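Local structure of delta-aminolevulinic acid dehydratase (Toxoplasma gondii ME49, 3OBK) at residues M298-A303 against I308-T313; Y85-F90 against Y332-A337; C212-S217 against L270-V275. The protein catalyses the condensation of two molecules of 5-aminolevulinic acid into porphobilinogen, the pyrrole building block of haem and other tetrapyrroles. All blocks are in the same frame, centred on the assembly; numbering follows the deposited sequence.

Interaction 1: M298-A303 against I308-T313; sequences MLKAAA and ISEKDT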
loop_
_atom_site.group_PDB
_atom_site.type_symbol
_atom_site.label_atom_id
_atom_site.label_comp_id
_atom_site.label_asym_id
_atom_site.label_seq_id
_atom_site.Cartn_x
_atom_site.Cartn_y
_atom_site.Cartn_z
ATOM N N MET A 298 -3.011 -37.180 13.697
ATOM C CA MET A 298 -1.971 -36.743 14.606
ATOM C C MET A 298 -2.522 -36.404 16.004
ATOM O O MET A 298 -1.974 -36.807 17.025
ATOM C CB MET A 298 -1.225 -35.555 14.009
ATOM C CG MET A 298 -0.150 -35.972 13.017
ATOM S SD MET A 298 0.548 -34.568 12.089
ATOM C CE MET A 298 1.265 -33.617 13.429
ATOM N N LEU A 299 -3.617 -35.658 16.023
ATOM C CA LEU A 299 -4.229 -35.199 17.251
ATOM C C LEU A 299 -4.689 -36.394 18.039
ATOM O O LEU A 299 -4.373 -36.500 19.225
ATOM C CB LEU A 299 -5.425 -34.273 16.958
ATOM C CG LEU A 299 -5.161 -32.771 17.086
ATOM C CD1 LEU A 299 -6.344 -31.888 16.728
ATOM C CD2 LEU A 299 -4.737 -32.481 18.517
ATOM N N LYS A 300 -5.448 -37.271 17.372
ATOM C CA LYS A 300 -5.948 -38.521 17.984
ATOM C C LYS A 300 -4.845 -39.409 18.508
ATOM O O LYS A 300 -4.915 -39.921 19.625
ATOM C CB LYS A 300 -6.741 -39.355 16.976
ATOM C CG LYS A 300 -8.186 -38.947 16.824
ATOM C CD LYS A 300 -9.070 -39.404 18.032
ATOM C CE LYS A 300 -10.483 -38.785 17.916
ATOM N NZ LYS A 300 -11.333 -39.024 19.084
ATOM N N ALA A 301 -3.832 -39.600 17.684
ATOM C CA ALA A 301 -2.699 -40.406 18.071
ATOM C C ALA A 301 -2.195 -39.885 19.386
ATOM O O ALA A 301 -2.004 -40.655 20.327
ATOM C CB ALA A 301 -1.639 -40.350 17.038
ATOM N N ALA A 302 -2.017 -38.578 19.477
ATOM C CA ALA A 302 -1.397 -37.995 20.645
ATOM C C ALA A 302 -2.334 -38.074 21.797
ATOM O O ALA A 302 -1.934 -38.417 22.892
ATOM C CB ALA A 302 -0.988 -36.550 20.393
ATOM N N ALA A 303 -3.593 -37.751 21.561
ATOM C CA ALA A 303 -4.583 -37.766 22.644
ATOM C C ALA A 303 -4.690 -39.158 23.230
ATOM O O ALA A 303 -4.680 -39.305 24.450
ATOM C CB ALA A 303 -5.941 -37.272 22.173
ATOM N N ILE A 308 -1.037 -35.122 24.775
ATOM C CA ILE A 308 -1.749 -33.854 24.818
ATOM C C ILE A 308 -3.150 -34.072 25.371
ATOM O O ILE A 308 -3.601 -35.202 25.546
ATOM C CB ILE A 308 -1.853 -33.185 23.419
ATOM C CG1 ILE A 308 -2.654 -34.061 22.432
ATOM C CG2 ILE A 308 -0.478 -32.860 22.884
ATOM C CD1 ILE A 308 -2.748 -33.478 21.000
ATOM N N SER A 309 -3.813 -32.961 25.646
ATOM C CA SER A 309 -5.200 -32.951 26.008
ATOM C C SER A 309 -6.004 -32.716 24.736
ATOM O O SER A 309 -5.807 -31.700 24.070
ATOM C CB SER A 309 -5.487 -31.840 26.997
ATOM O OG SER A 309 -6.844 -31.434 26.838
ATOM N N GLU A 310 -6.909 -33.639 24.412
ATOM C CA GLU A 310 -7.648 -33.600 23.157
ATOM C C GLU A 310 -8.469 -32.334 22.996
ATOM O O GLU A 310 -8.401 -31.673 21.950
ATOM C CB GLU A 310 -8.581 -34.807 23.025
ATOM C CG GLU A 310 -9.004 -35.037 21.579
ATOM C CD GLU A 310 -9.784 -36.310 21.366
ATOM O OE1 GLU A 310 -9.844 -36.807 20.228
ATOM O OE2 GLU A 310 -10.356 -36.815 22.330
ATOM N N LYS A 311 -9.246 -32.026 24.034
ATOM C CA LYS A 311 -10.202 -30.958 23.990
ATOM C C LYS A 311 -9.488 -29.633 23.849
ATOM O O LYS A 311 -9.858 -28.813 23.024
ATOM C CB LYS A 311 -11.048 -30.977 25.266
ATOM C CG LYS A 311 -12.161 -29.922 25.368
ATOM C CD LYS A 311 -13.050 -30.204 26.596
ATOM C CE LYS A 311 -13.924 -28.992 26.987
ATOM N NZ LYS A 311 -14.874 -29.253 28.129
ATOM N N ASP A 312 -8.484 -29.399 24.665
ATOM C CA ASP A 312 -7.853 -28.087 24.670
ATOM C C ASP A 312 -7.234 -27.807 23.311
ATOM O O ASP A 312 -7.391 -26.728 22.760
ATOM C CB ASP A 312 -6.740 -28.008 25.700
ATOM C CG ASP A 312 -7.235 -28.083 27.115
ATOM O OD1 ASP A 312 -8.284 -27.476 27.422
ATOM O OD2 ASP A 312 -6.511 -28.713 27.929
ATOM N N THR A 313 -6.524 -28.799 22.793
ATOM C CA THR A 313 -5.770 -28.651 21.590
ATOM C C THR A 313 -6.736 -28.530 20.395
ATOM O O THR A 313 -6.596 -27.633 19.600
ATOM C CB THR A 313 -4.690 -29.796 21.479
ATOM O OG1 THR A 313 -5.321 -31.075 21.396
ATOM C CG2 THR A 313 -3.796 -29.804 22.728
#
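Lys300 and Glu310 form a salt bridge between two consecutive helices, with NZ of Lys300 2.9 Å from OE1 of Glu310. The ammonium meets the carboxylate on the syn lone pair of OE1, the side of OE2. The hydroxyl of Tyr333 is hydrogen-bonded to the same OE1, so two partners grip this one oxygen. Glu310 reaches out with its chain extended to meet them. The lysine instead folds at chi2 (-75°), which brings NZ back toward the other helix although its CB starts out pointing away from it. A negative group in the first turn of helix 310-324 is probably also favoured by the helix dipole.

Just inside the bridge the contact turns apolar. CB of Ala303 rests against CB of Glu310 at 3.7 Å, close to where the two backbones come nearest, 5.2 Å between the CA atoms of Ala303 and Glu310. Ile308 supplies the wedge: with CG1 set between its own backbone N and carbonyl carbon (chi1 62°), it drives CD1 against CB of Ala302 at 3.6 Å. The same methyl meets CD2 of Leu299, whose side chain crosses that of Ile308 at about a right angle. CD2 of Leu299 also touches OG1 of Thr313. At the start of the second helix, Ser309 is the N-cap, its OG accepting a weak bond from N of Asp312.

Helices 293-305 and 310-324 together make the crossover from strand 287-291 to strand 328-331, its parallel neighbour in the barrel sheet. Tyr333, just past that second strand, packs on Leu299 and Lys300, while Met298 and Ala301 meet their own counterparts in a second subunit.

Interaction 2: Y85-F90 against Y332-A337; sequences YGIKAF and YYAKEA. With PBG (3-[5-(aminomethyl)-4-(carboxymethyl)-1H-pyrrol-3-yl]propanoic acid), chain L.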
loop_
_atom_site.group_PDB
_atom_site.type_symbol
_atom_site.label_atom_id
_atom_site.label_comp_id
_atom_site.label_asym_id
_atom_site.label_seq_id
_atom_site.Cartn_x
_atom_site.Cartn_y
_atom_site.Cartn_z
ATOM N N TYR A 85 -26.210 -30.518 17.385
ATOM C CA TYR A 85 -25.228 -29.734 18.099
ATOM C C TYR A 85 -24.940 -28.407 17.407
ATOM O O TYR A 85 -24.128 -27.664 17.885
ATOM C CB TYR A 85 -23.947 -30.559 18.299
ATOM C CG TYR A 85 -24.151 -31.738 19.246
ATOM C CD1 TYR A 85 -24.667 -31.531 20.509
ATOM C CD2 TYR A 85 -23.801 -33.056 18.891
ATOM C CE1 TYR A 85 -24.855 -32.575 21.400
ATOM C CE2 TYR A 85 -24.007 -34.133 19.790
ATOM C CZ TYR A 85 -24.546 -33.867 21.053
ATOM O OH TYR A 85 -24.792 -34.834 22.035
ATOM N N GLY A 86 -25.597 -28.121 16.285
ATOM C CA GLY A 86 -25.422 -26.882 15.561
ATOM C C GLY A 86 -24.618 -26.951 14.267
ATOM O O GLY A 86 -24.352 -25.894 13.631
ATOM N N ILE A 87 -24.204 -28.144 13.846
ATOM C CA ILE A 87 -23.461 -28.212 12.608
ATOM C C ILE A 87 -24.501 -28.138 11.539
ATOM O O ILE A 87 -25.503 -28.835 11.595
ATOM C CB ILE A 87 -22.673 -29.516 12.435
ATOM C CG1 ILE A 87 -21.657 -29.710 13.574
ATOM C CG2 ILE A 87 -21.972 -29.530 11.061
ATOM C CD1 ILE A 87 -20.480 -28.716 13.515
ATOM N N LYS A 88 -24.300 -27.293 10.556
ATOM C CA LYS A 88 -25.274 -27.205 9.479
ATOM C C LYS A 88 -24.736 -27.708 8.146
ATOM O O LYS A 88 -25.532 -28.074 7.275
ATOM C CB LYS A 88 -25.833 -25.765 9.371
ATOM C CG LYS A 88 -27.127 -25.552 10.213
ATOM C CD LYS A 88 -26.982 -24.564 11.321
ATOM C CE LYS A 88 -28.342 -24.104 11.857
ATOM N NZ LYS A 88 -28.882 -22.858 11.163
ATOM N N ALA A 89 -23.410 -27.798 8.001
ATOM C CA ALA A 89 -22.796 -28.134 6.703
ATOM C C ALA A 89 -21.999 -29.422 6.721
ATOM O O ALA A 89 -21.121 -29.612 7.546
ATOM C CB ALA A 89 -21.913 -27.001 6.235
ATOM N N PHE A 90 -22.259 -30.267 5.743
ATOM C CA PHE A 90 -21.736 -31.617 5.726
ATOM C C PHE A 90 -21.209 -31.924 4.344
ATOM O O PHE A 90 -21.867 -31.676 3.335
ATOM C CB PHE A 90 -22.840 -32.626 6.071
ATOM C CG PHE A 90 -23.506 -32.368 7.375
ATOM C CD1 PHE A 90 -23.096 -33.023 8.499
ATOM C CD2 PHE A 90 -24.516 -31.446 7.480
ATOM C CE1 PHE A 90 -23.698 -32.778 9.704
ATOM C CE2 PHE A 90 -25.112 -31.187 8.676
ATOM C CZ PHE A 90 -24.690 -31.845 9.797
ATOM N N TYR A 332 -12.833 -33.110 10.774
ATOM C CA TYR A 332 -13.410 -34.363 11.272
ATOM C C TYR A 332 -13.746 -34.245 12.766
ATOM O O TYR A 332 -14.506 -35.064 13.297
ATOM C CB TYR A 332 -12.492 -35.558 10.956
ATOM C CG TYR A 332 -12.237 -35.686 9.474
ATOM C CD1 TYR A 332 -13.188 -36.218 8.634
ATOM C CD2 TYR A 332 -11.064 -35.208 8.910
ATOM C CE1 TYR A 332 -12.969 -36.314 7.295
ATOM C CE2 TYR A 332 -10.822 -35.293 7.567
ATOM C CZ TYR A 332 -11.782 -35.845 6.741
ATOM O OH TYR A 332 -11.555 -35.919 5.373
ATOM N N TYR A 333 -13.236 -33.209 13.431
ATOM C CA TYR A 333 -13.652 -32.891 14.819
ATOM C C TYR A 333 -14.896 -31.988 14.933
ATOM O O TYR A 333 -15.224 -31.530 16.015
ATOM C CB TYR A 333 -12.502 -32.202 15.575
ATOM C CG TYR A 333 -11.535 -33.140 16.220
ATOM C CD1 TYR A 333 -11.893 -33.895 17.331
ATOM C CD2 TYR A 333 -10.252 -33.255 15.753
ATOM C CE1 TYR A 333 -10.973 -34.753 17.936
ATOM C CE2 TYR A 333 -9.332 -34.122 16.346
ATOM C CZ TYR A 333 -9.687 -34.856 17.428
ATOM O OH TYR A 333 -8.741 -35.692 17.985
ATOM N N ALA A 334 -15.601 -31.741 13.835
ATOM C CA ALA A 334 -16.678 -30.751 13.840
ATOM C C ALA A 334 -17.746 -31.135 14.828
ATOM O O ALA A 334 -18.114 -30.342 15.685
ATOM C CB ALA A 334 -17.268 -30.601 12.480
ATOM N N LYS A 335 -18.221 -32.373 14.745
ATOM C CA LYS A 335 -19.259 -32.808 15.674
ATOM C C LYS A 335 -18.759 -32.727 17.101
ATOM O O LYS A 335 -19.460 -32.279 18.013
ATOM C CB LYS A 335 -19.726 -34.224 15.364
ATOM C CG LYS A 335 -20.850 -34.702 16.286
ATOM C CD LYS A 335 -21.248 -36.148 16.043
ATOM C CE LYS A 335 -20.366 -37.173 16.800
ATOM N NZ LYS A 335 -20.576 -38.603 16.369
ATOM N N GLU A 336 -17.535 -33.159 17.311
ATOM C CA GLU A 336 -17.055 -33.238 18.665
ATOM C C GLU A 336 -16.883 -31.850 19.246
ATOM O O GLU A 336 -17.196 -31.624 20.409
ATOM C CB GLU A 336 -15.753 -33.994 18.719
ATOM C CG GLU A 336 -15.510 -34.604 20.085
ATOM C CD GLU A 336 -15.995 -36.017 20.144
ATOM O OE1 GLU A 336 -15.318 -36.873 19.531
ATOM O OE2 GLU A 336 -17.026 -36.251 20.780
ATOM N N ALA A 337 -16.436 -30.901 18.426
ATOM C CA ALA A 337 -16.258 -29.528 18.916
ATOM C C ALA A 337 -17.605 -28.900 19.302
ATOM O O ALA A 337 -17.753 -28.264 20.385
ATOM C CB ALA A 337 -15.520 -28.655 17.878
HETATM C CHA PBG L . -9.829 -36.049 -3.567
HETATM C C1A PBG L . -9.751 -35.627 -2.137
HETATM C C2A PBG L . -8.696 -35.864 -1.261
HETATM C C3A PBG L . -9.065 -35.291 -0.057
HETATM C C4A PBG L . -10.275 -34.654 -0.259
HETATM N NA PBG L . -10.684 -34.895 -1.513
HETATM C C5A PBG L . -7.472 -36.724 -1.469
HETATM C C6A PBG L . -6.472 -36.237 -2.425
HETATM O O1A PBG L . -6.854 -35.368 -3.252
HETATM O O2A PBG L . -5.328 -36.746 -2.451
HETATM C C7A PBG L . -8.286 -35.362 1.199
HETATM C C8A PBG L . -8.980 -34.949 2.442
HETATM C C9A PBG L . -8.354 -35.289 3.730
HETATM O O3A PBG L . -9.082 -35.335 4.717
HETATM O O4A PBG L . -7.226 -35.797 3.833
HETATM N N1 PBG L . -9.844 -35.034 -4.570
#
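Ile87 packs against Ala334 where two parts of a TIM barrel meet: the turn leading into strand 89-95, and helix 334-346, which follows strand 328-331. CD1 of Ile87 lies 3.9 Å from CB of Ala334 and 3.6 Å from O of the same alanine, so the branch tip touches both the methyl and the backbone of the first helical turn. CG1 of Ile87 stands anti to its carbonyl carbon (chi1 -59°), which carries CD1 to the helix. A looser touch follows at Tyr85, whose CD2 is 4.3 Å from CG of Lys335.

No hydrogen bond joins the two segments; their polar groups look elsewhere. The Lys335 chain leads away from the contact, and its NZ makes salt bridges to Glu78 and Glu81 on helix 72-84, the helix that Gly86 ends in a Schellman motif (phi 105°). Ile87 is backed by Ala82 of that helix and Leu46 of strand 46-53. On the other segment Tyr333 is the N-cap residue, and its carbonyl O accepts from N of Ala337 at 2.8 Å.

One residue before that cap, Tyr332 turns into the porphobilinogen pocket. Its OH, also hydrogen-bonded to Tyr290, donates to the propionate oxygen O3A of the product over 2.6 Å, and O3A sits at the edge of the ring, in its plane.

Interaction 3: C212-S217 against L270-V275; sequences CKYASS and LPYLDV. With PBG (3-[5-(aminomethyl)-4-(carboxymethyl)-1H-pyrrol-3-yl]propanoic acid), chain L.
Tyr214 and Tyr272 form the tight part of this contact, an offset stack with ring centroids 4.5 Å apart and planes 21° from parallel. CE1 of Tyr272 sits over one face of the Tyr214 ring toward its rim, 3.4 Å from CG of Tyr214. The overlap therefore falls near the base of Tyr214, and CB of that residue lies close to the hydroxyl end of Tyr272. At its far end Tyr214 runs up against Val275, with OH of Tyr214 3.3 Å from CG2 of Val275. That hydroxyl is hydrogen-bonded to the backbone O of Asn245, which ties the ring at its tip.

Packing eases toward Cys212, where CB stands 4.0 Å from CG1 of Val275. At the other end, Ser216 faces the second segment without touching it; beyond lies not solvent but a second subunit, whose Glu316 binds both OG of Ser216 and OH of Tyr272.

Between Cys212 and Tyr214, Lys213 heads for the product pocket instead. Its chain is stretched throughout, CG anti to the backbone N (chi1 171°), and NZ donates to the acetate oxygen O1A of porphobilinogen at 2.8 Å. NZ is also close to NZ of Lys267, consistent with the pair of active-site lysines known in this enzyme family.

The contact joins the end of barrel strand 206-213 to the start of helix 273-282, which follows the neighbouring parallel strand 263-267. Helix 247-258 covers it, Ala249 packing on Cys212, Tyr214 and Val275.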
loop_
_atom_site.group_PDB
_atom_site.type_symbol
_atom_site.label_atom_id
_atom_site.label_comp_id
_atom_site.label_asym_id
_atom_site.label_seq_id
_atom_site.Cartn_x
_atom_site.Cartn_y
_atom_site.Cartn_z
ATOM N N CYS A 212 -6.049 -23.427 -3.550
ATOM C CA CYS A 212 -4.697 -23.676 -3.099
ATOM C C CYS A 212 -4.654 -25.006 -2.347
ATOM O O CYS A 212 -4.735 -25.055 -1.135
ATOM C CB CYS A 212 -4.230 -22.510 -2.220
ATOM S SG CYS A 212 -4.683 -20.886 -2.911
ATOM N N LYS A 213 -4.592 -26.087 -3.111
ATOM C CA LYS A 213 -4.565 -27.440 -2.584
ATOM C C LYS A 213 -3.190 -28.002 -2.888
ATOM O O LYS A 213 -2.797 -28.064 -4.046
ATOM C CB LYS A 213 -5.620 -28.307 -3.240
ATOM C CG LYS A 213 -5.472 -29.750 -2.862
ATOM C CD LYS A 213 -6.661 -30.556 -3.314
ATOM C CE LYS A 213 -6.570 -31.954 -2.799
ATOM N NZ LYS A 213 -7.771 -32.683 -3.114
ATOM N N TYR A 214 -2.468 -28.406 -1.849
ATOM C CA TYR A 214 -1.067 -28.751 -2.005
ATOM C C TYR A 214 -0.840 -30.255 -2.187
ATOM O O TYR A 214 -1.625 -31.067 -1.738
ATOM C CB TYR A 214 -0.273 -28.179 -0.832
ATOM C CG TYR A 214 -0.126 -26.670 -0.932
ATOM C CD1 TYR A 214 -1.130 -25.813 -0.517
ATOM C CD2 TYR A 214 1.006 -26.109 -1.500
ATOM C CE1 TYR A 214 -0.993 -24.413 -0.641
ATOM C CE2 TYR A 214 1.159 -24.740 -1.616
ATOM C CZ TYR A 214 0.152 -23.897 -1.191
ATOM O OH TYR A 214 0.332 -22.552 -1.326
ATOM N N ALA A 215 0.221 -30.608 -2.900
ATOM C CA ALA A 215 0.613 -32.012 -3.101
ATOM C C ALA A 215 1.124 -32.578 -1.805
ATOM O O ALA A 215 2.291 -32.830 -1.653
ATOM C CB ALA A 215 1.689 -32.126 -4.210
ATOM N N SER A 216 0.228 -32.770 -0.863
ATOM C CA SER A 216 0.599 -33.062 0.518
ATOM C C SER A 216 0.743 -34.552 0.829
ATOM O O SER A 216 0.229 -35.445 0.108
ATOM C CB SER A 216 -0.463 -32.467 1.475
ATOM O OG SER A 216 -0.074 -32.586 2.840
ATOM N N SER A 217 1.435 -34.797 1.943
ATOM C CA SER A 217 1.584 -36.128 2.490
ATOM C C SER A 217 0.638 -36.369 3.701
ATOM O O SER A 217 0.659 -37.435 4.304
ATOM C CB SER A 217 3.050 -36.361 2.860
ATOM O OG SER A 217 3.356 -35.772 4.123
ATOM N N LEU A 270 -3.554 -26.536 9.139
ATOM C CA LEU A 270 -2.602 -25.876 10.016
ATOM C C LEU A 270 -1.267 -25.598 9.332
ATOM O O LEU A 270 -0.726 -24.506 9.456
ATOM C CB LEU A 270 -2.367 -26.692 11.296
ATOM C CG LEU A 270 -3.493 -26.651 12.308
ATOM C CD1 LEU A 270 -3.065 -27.414 13.555
ATOM C CD2 LEU A 270 -3.884 -25.214 12.641
ATOM N N PRO A 271 -0.728 -26.568 8.600
ATOM C CA PRO A 271 0.523 -26.220 7.944
ATOM C C PRO A 271 0.408 -25.243 6.784
ATOM O O PRO A 271 1.398 -25.018 6.132
ATOM C CB PRO A 271 1.065 -27.567 7.438
ATOM C CG PRO A 271 0.209 -28.616 8.042
ATOM C CD PRO A 271 -1.095 -27.974 8.393
ATOM N N TYR A 272 -0.763 -24.685 6.504
ATOM C CA TYR A 272 -0.897 -23.722 5.391
ATOM C C TYR A 272 -1.571 -22.404 5.807
ATOM O O TYR A 272 -2.096 -21.654 4.974
ATOM C CB TYR A 272 -1.574 -24.420 4.206
ATOM C CG TYR A 272 -0.685 -25.517 3.664
ATOM C CD1 TYR A 272 0.289 -25.242 2.715
ATOM C CD2 TYR A 272 -0.757 -26.822 4.170
ATOM C CE1 TYR A 272 1.140 -26.241 2.230
ATOM C CE2 TYR A 272 0.108 -27.840 3.704
ATOM C CZ TYR A 272 1.063 -27.532 2.741
ATOM O OH TYR A 272 1.934 -28.497 2.288
ATOM N N LEU A 273 -1.520 -22.104 7.111
ATOM C CA LEU A 273 -2.199 -20.922 7.649
ATOM C C LEU A 273 -1.628 -19.666 7.026
ATOM O O LEU A 273 -2.331 -18.697 6.853
ATOM C CB LEU A 273 -2.154 -20.869 9.182
ATOM C CG LEU A 273 -2.857 -21.983 10.031
ATOM C CD1 LEU A 273 -2.730 -21.725 11.540
ATOM C CD2 LEU A 273 -4.318 -22.175 9.615
ATOM N N ASP A 274 -0.364 -19.696 6.634
ATOM C CA ASP A 274 0.224 -18.551 5.906
ATOM C C ASP A 274 -0.451 -18.305 4.562
ATOM O O ASP A 274 -0.640 -17.152 4.170
ATOM C CB ASP A 274 1.744 -18.690 5.690
ATOM C CG ASP A 274 2.099 -19.903 4.903
ATOM O OD1 ASP A 274 1.590 -20.979 5.292
ATOM O OD2 ASP A 274 2.871 -19.815 3.916
ATOM N N VAL A 275 -0.770 -19.364 3.847
ATOM C CA VAL A 275 -1.412 -19.215 2.563
ATOM C C VAL A 275 -2.852 -18.763 2.771
ATOM O O VAL A 275 -3.356 -17.906 2.055
ATOM C CB VAL A 275 -1.370 -20.539 1.789
ATOM C CG1 VAL A 275 -2.115 -20.422 0.433
ATOM C CG2 VAL A 275 0.068 -20.946 1.601
HETATM C CHA PBG L . -9.829 -36.049 -3.567
HETATM C C1A PBG L . -9.751 -35.627 -2.137
HETATM C C2A PBG L . -8.696 -35.864 -1.261
HETATM C C3A PBG L . -9.065 -35.291 -0.057
HETATM C C4A PBG L . -10.275 -34.654 -0.259
HETATM N NA PBG L . -10.684 -34.895 -1.513
HETATM C C5A PBG L . -7.472 -36.724 -1.469
HETATM C C6A PBG L . -6.472 -36.237 -2.425
HETATM O O1A PBG L . -6.854 -35.368 -3.252
HETATM O O2A PBG L . -5.328 -36.746 -2.451
HETATM C C7A PBG L . -8.286 -35.362 1.199
HETATM C C8A PBG L . -8.980 -34.949 2.442
HETATM C C9A PBG L . -8.354 -35.289 3.730
HETATM O O3A PBG L . -9.082 -35.335 4.717
HETATM O O4A PBG L . -7.226 -35.797 3.833
HETATM N N1 PBG L . -9.844 -35.034 -4.570
#

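Interactions 1 and 2, with centres about 17 Å apart, are directly joined: OH of Tyr333 lies 2.7 Å from OE1 of Glu310, and CE2 of Tyr333 is 3.8 Å from CD1 of Leu299. Interaction 3 stands apart, its centre about 22 Å from that of interaction 2, across the middle of the chain. Porphobilinogen connects these two, its propionate bound from 332-337 and its acetate from 212-217. Interaction 1 has no such role, the Lys300 side chain being about 13 Å from the product; like interaction 3 it borders the second subunit. Along the sequence, 85-90 and 332-337 enclose both other contacts.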